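Local atomic coordinates of beta-agarase B (Zobellia galactanivorans, PDB entry 4ATF), a protein that cleaves the beta-1,4-linkages of agarose at random, with retention of anomeric configuration, as a family 16 glycoside hydrolase. Residues K118-T123 / N292-D297. The protein carries 1 engineered substitution. Numbering follows the deposited sequence.
Sequences KVMNST and NTFGVD. With NA (sodium ion), chain I.
Met120 CG lies 3.6 Å from Phe294 CB, and this approach marks the tight, buried part of the contact. The methionine CG stands beside its backbone N (chi1 -60°), and an extended chi2 carries SD to 3.5 Å from the backbone C of Asn292. The carbonyl O of Lys118 lies at the edge of the Phe294 ring, in its plane, 3.4 Å from CD1, while Ile259, Thr261 and Leu142 pack against the same side chain. At the far end of the buried part, Ser122 OG donates to Asn292 OD1 at 2.9 Å, tilted 24° from the carbonyl plane. The amide is held at its other end too, ND2 bonding to Asn288 O; a leucine in place of Asn292 would probably leave Ser122 OG without this acceptor and Asn288 O without this donor. Lys118 and Gly295 form a regular antiparallel hydrogen-bonded pair (N to O 3.0 Å, 167°); past it the backbones part and a water bridges Lys118 O and Thr293 O, while the partly exposed lysine side chain leads away. Asp297 binds the sodium ion through O and OD1. Here strand 111-118 leaves its neighbour 293-306 for a loop, within the beta-sandwich (jelly-roll) fold of family 16 glycoside hydrolases.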
loop_
_atom_site.group_PDB
_atom_site.type_symbol
_atom_site.label_atom_id
_atom_site.label_comp_id
_atom_site.label_asym_id
_atom_site.label_seq_id
_atom_site.Cartn_x
_atom_site.Cartn_y
_atom_site.Cartn_z
ATOM N N LYS A 118 -0.249 -11.563 2.052
ATOM C CA LYS A 118 0.732 -12.401 1.355
ATOM C C LYS A 118 1.095 -11.788 -0.002
ATOM O O LYS A 118 0.307 -11.813 -0.960
ATOM C CB LYS A 118 0.192 -13.835 1.208
ATOM C CG LYS A 118 1.169 -14.843 0.618
ATOM C CD LYS A 118 0.472 -16.239 0.582
ATOM C CE LYS A 118 1.130 -17.067 -0.443
ATOM N NZ LYS A 118 2.044 -17.815 0.376
ATOM N N VAL A 119 2.300 -11.228 -0.063
ATOM C CA VAL A 119 2.816 -10.528 -1.275
ATOM C C VAL A 119 2.749 -11.529 -2.451
ATOM O O VAL A 119 3.085 -12.742 -2.262
ATOM C CB VAL A 119 4.296 -10.074 -1.015
ATOM C CG1 VAL A 119 4.974 -9.480 -2.302
ATOM C CG2 VAL A 119 4.300 -9.028 0.149
ATOM N N MET A 120 2.318 -11.082 -3.636
ATOM C CA MET A 120 2.278 -11.962 -4.816
ATOM C C MET A 120 3.644 -12.440 -5.323
ATOM O O MET A 120 4.622 -11.685 -5.287
ATOM C CB MET A 120 1.653 -11.216 -6.002
ATOM C CG MET A 120 0.236 -10.762 -5.733
ATOM S SD MET A 120 -0.548 -10.083 -7.259
ATOM C CE MET A 120 0.479 -8.577 -7.475
ATOM N N ASN A 121 3.682 -13.646 -5.907
ATOM C CA ASN A 121 4.844 -14.104 -6.656
ATOM C C ASN A 121 4.729 -13.547 -8.096
ATOM O O ASN A 121 4.579 -14.310 -9.055
ATOM C CB ASN A 121 4.855 -15.640 -6.674
ATOM C CG ASN A 121 6.143 -16.209 -7.276
ATOM O OD1 ASN A 121 7.101 -15.482 -7.573
ATOM N ND2 ASN A 121 6.144 -17.511 -7.497
ATOM N N SER A 122 4.752 -12.211 -8.209
ATOM C CA SER A 122 4.604 -11.482 -9.457
ATOM C C SER A 122 5.502 -10.226 -9.515
ATOM O O SER A 122 5.959 -9.676 -8.440
ATOM C CB SER A 122 3.128 -11.007 -9.503
ATOM O OG SER A 122 2.833 -10.272 -10.709
ATOM N N THR A 123 5.714 -9.689 -10.738
ATOM C CA THR A 123 6.483 -8.442 -10.844
ATOM C C THR A 123 5.579 -7.278 -10.580
ATOM O O THR A 123 6.070 -6.157 -10.365
ATOM C CB THR A 123 7.128 -8.248 -12.288
ATOM O OG1 THR A 123 6.132 -8.509 -13.292
ATOM C CG2 THR A 123 8.302 -9.250 -12.471
ATOM N N ASN A 292 -0.437 -14.469 -9.467
ATOM C CA ASN A 292 -0.924 -13.114 -9.636
ATOM C C ASN A 292 -2.190 -12.792 -8.837
ATOM O O ASN A 292 -2.951 -11.922 -9.213
ATOM C CB ASN A 292 -1.159 -12.867 -11.131
ATOM C CG ASN A 292 0.136 -13.001 -11.905
ATOM O OD1 ASN A 292 0.925 -12.071 -11.914
ATOM N ND2 ASN A 292 0.380 -14.163 -12.500
ATOM N N THR A 293 -2.343 -13.447 -7.688
ATOM C CA THR A 293 -3.416 -13.178 -6.771
ATOM C C THR A 293 -2.824 -12.668 -5.428
ATOM O O THR A 293 -2.019 -13.346 -4.803
ATOM C CB THR A 293 -4.302 -14.457 -6.542
ATOM O OG1 THR A 293 -4.833 -14.872 -7.800
ATOM C CG2 THR A 293 -5.472 -14.171 -5.599
ATOM N N PHE A 294 -3.240 -11.480 -5.020
ATOM C CA PHE A 294 -2.795 -10.828 -3.788
ATOM C C PHE A 294 -3.885 -11.136 -2.751
ATOM O O PHE A 294 -5.086 -10.947 -3.043
ATOM C CB PHE A 294 -2.664 -9.318 -4.062
ATOM C CG PHE A 294 -2.230 -8.505 -2.858
ATOM C CD1 PHE A 294 -1.331 -9.041 -1.895
ATOM C CD2 PHE A 294 -2.739 -7.229 -2.670
ATOM C CE1 PHE A 294 -0.940 -8.278 -0.750
ATOM C CE2 PHE A 294 -2.339 -6.436 -1.577
ATOM C CZ PHE A 294 -1.431 -6.956 -0.602
ATOM N N GLY A 295 -3.493 -11.681 -1.593
ATOM C CA GLY A 295 -4.471 -12.101 -0.558
ATOM C C GLY A 295 -4.223 -11.311 0.708
ATOM O O GLY A 295 -3.047 -11.121 1.113
ATOM N N VAL A 296 -5.306 -10.819 1.301
ATOM C CA VAL A 296 -5.235 -10.082 2.563
ATOM C C VAL A 296 -6.141 -10.822 3.531
ATOM O O VAL A 296 -7.333 -10.920 3.301
ATOM C CB VAL A 296 -5.663 -8.576 2.430
ATOM C CG1 VAL A 296 -5.721 -7.885 3.802
ATOM C CG2 VAL A 296 -4.679 -7.847 1.540
ATOM N N ASP A 297 -5.571 -11.401 4.588
ATOM C CA ASP A 297 -6.361 -12.136 5.591
ATOM C C ASP A 297 -7.180 -11.133 6.439
ATOM O O ASP A 297 -8.373 -11.353 6.706
ATOM C CB ASP A 297 -5.396 -12.976 6.470
ATOM C CG ASP A 297 -6.118 -13.873 7.484
ATOM O OD1 ASP A 297 -7.351 -14.029 7.396
ATOM O OD2 ASP A 297 -5.439 -14.425 8.391
HETATM NA NA NA I . -9.592 -13.310 7.123
HETATM O O HOH W 1 -0.733 -13.817 -2.506
HETATM O O HOH W 2 -9.854 -14.330 9.276
#